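Long-range contact in molybdenum cofactor carrier protein (Chlamydomonas reinhardtii, PDB 2IZ6), which binds and carries the molybdenum cofactor, probably keeping it in a protected form until it is handed to molybdoenzymes: residues V114-G119 with L137-E142. Numbering follows the deposited sequence.
Sequences VGMGPG and LGTQPE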
loop_
_atom_site.group_PDB
_atom_site.type_symbol
_atom_site.label_atom_id
_atom_site.label_comp_id
_atom_site.label_asym_id
_atom_site.label_seq_id
_atom_site.Cartn_x
_atom_site.Cartn_y
_atom_site.Cartn_z
ATOM N N VAL A 114 9.614 6.285 -20.785
ATOM C CA VAL A 114 9.465 6.500 -22.213
ATOM C C VAL A 114 8.149 7.289 -22.348
ATOM O O VAL A 114 7.078 6.745 -22.106
ATOM C CB VAL A 114 9.338 5.150 -22.998
ATOM C CG1 VAL A 114 9.221 5.409 -24.441
ATOM C CG2 VAL A 114 10.495 4.289 -22.715
ATOM N N GLY A 115 8.259 8.564 -22.629
ATOM C CA GLY A 115 7.098 9.457 -22.608
ATOM C C GLY A 115 6.658 9.768 -21.184
ATOM O O GLY A 115 7.346 9.429 -20.194
ATOM N N MET A 116 5.522 10.460 -21.084
ATOM C CA MET A 116 5.181 11.115 -19.827
ATOM C C MET A 116 3.689 11.330 -19.695
ATOM O O MET A 116 3.020 11.596 -20.706
ATOM C CB MET A 116 5.858 12.476 -19.760
ATOM C CG MET A 116 5.774 13.158 -18.366
ATOM S SD MET A 116 6.319 12.311 -16.984
ATOM C CE MET A 116 8.039 11.829 -17.411
ATOM N N GLY A 117 3.159 11.101 -18.494
ATOM C CA GLY A 117 1.781 11.378 -18.116
ATOM C C GLY A 117 1.781 11.404 -16.580
ATOM O O GLY A 117 2.840 11.291 -15.996
ATOM N N PRO A 118 0.623 11.644 -15.950
ATOM C CA PRO A 118 0.593 11.820 -14.483
ATOM C C PRO A 118 1.113 10.592 -13.765
ATOM O O PRO A 118 1.907 10.716 -12.846
ATOM C CB PRO A 118 -0.882 12.076 -14.187
ATOM C CG PRO A 118 -1.405 12.639 -15.448
ATOM C CD PRO A 118 -0.649 12.009 -16.564
ATOM N N GLY A 119 0.680 9.367 -14.100
ATOM C CA GLY A 119 1.177 8.201 -13.373
ATOM C C GLY A 119 2.676 8.055 -13.510
ATOM O O GLY A 119 3.365 7.688 -12.548
ATOM N N LEU A 137 13.323 9.334 -21.672
ATOM C CA LEU A 137 13.379 9.112 -23.134
ATOM C C LEU A 137 12.033 9.536 -23.729
ATOM O O LEU A 137 10.984 9.070 -23.327
ATOM C CB LEU A 137 13.682 7.655 -23.467
ATOM C CG LEU A 137 13.632 7.253 -24.967
ATOM C CD1 LEU A 137 14.701 8.017 -25.691
ATOM C CD2 LEU A 137 13.819 5.706 -25.093
ATOM N N GLY A 138 12.099 10.440 -24.672
ATOM C CA GLY A 138 10.895 10.892 -25.397
ATOM C C GLY A 138 9.914 11.673 -24.564
ATOM O O GLY A 138 8.702 11.656 -24.831
ATOM N N THR A 139 10.421 12.341 -23.522
ATOM C CA THR A 139 9.614 13.232 -22.674
ATOM C C THR A 139 9.778 14.672 -23.230
ATOM O O THR A 139 10.742 14.992 -23.862
ATOM C CB THR A 139 9.946 13.097 -21.147
ATOM O OG1 THR A 139 11.217 13.682 -20.801
ATOM C CG2 THR A 139 9.948 11.615 -20.711
ATOM N N GLN A 140 8.862 15.547 -22.964
ATOM C CA GLN A 140 8.988 16.839 -23.616
ATOM C C GLN A 140 9.905 17.731 -22.792
ATOM O O GLN A 140 10.274 17.368 -21.654
ATOM C CB GLN A 140 7.603 17.422 -23.882
ATOM C CG GLN A 140 6.810 16.640 -25.028
ATOM C CD GLN A 140 7.563 16.499 -26.376
ATOM O OE1 GLN A 140 8.100 17.472 -26.915
ATOM N NE2 GLN A 140 7.588 15.283 -26.919
ATOM N N PRO A 141 10.341 18.863 -23.353
ATOM C CA PRO A 141 11.235 19.725 -22.559
ATOM C C PRO A 141 10.778 20.071 -21.134
ATOM O O PRO A 141 11.627 20.207 -20.259
ATOM C CB PRO A 141 11.361 20.982 -23.437
ATOM C CG PRO A 141 11.166 20.470 -24.838
ATOM C CD PRO A 141 10.130 19.410 -24.723
ATOM N N GLU A 142 9.480 20.269 -20.915
ATOM C CA GLU A 142 8.980 20.701 -19.602
ATOM C C GLU A 142 9.330 19.688 -18.572
ATOM O O GLU A 142 9.688 20.037 -17.453
ATOM C CB GLU A 142 7.452 20.868 -19.550
ATOM C CG GLU A 142 6.934 22.054 -20.299
ATOM C CD GLU A 142 6.668 21.776 -21.738
ATOM O OE1 GLU A 142 6.807 20.620 -22.227
ATOM O OE2 GLU A 142 6.272 22.760 -22.391
#
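V114 and L137 end two neighbouring parallel strands, their CA atoms 4.8 Å apart, and a backbone hydrogen bond just past them, from G115 N to L137 O at 2.9 Å, continues the pairing of these two strands. The bond is nearly straight at both ends, 162° at the hydrogen and 166° at the carbonyl oxygen. The same oxygen also receives a CA-H...O contact from V114 CA at 3.2 Å, and a second of this kind joins G115 CA to G138 O at 3.5 Å, carrying the pairing a step beyond the strands. Both G115 and G138 have positive phi, which glycine adopts easily; here each chain leaves its strand and turns toward a helix.

On the sheet face that V114 and L137 share, two branched apolar side chains meet loosely, V114 CG2 lying 4.3 Å from L137 CD2, as suits interior strands whose shared face is covered by helix 28-43. Farther along, T139 works through its methyl: with CG2 anti to the carbonyl carbon, it reaches G115 O at 3.4 Å. That oxygen is buried with no hydrogen-bond partner, so the methyl shields it without satisfying it. M116 bends at chi2 and chi3, a fold the flexible thioether chain allows, and lays CE against T139 CG2 at 3.8 Å.

G117 and Q140 then occupy the N-cap positions of helices 118-129 and 141-150, each followed by a proline in the first turn, where its missing N-H costs no helix bond. These are adjacent strand-to-helix turns at the C-terminal ends of two neighbouring strands within a Rossmann-like parallel sheet. Helix 28-43 covers V114 and L137 through L37 and M33, while M116 packs on F147 of helix 141-150 and on F146 of a second subunit.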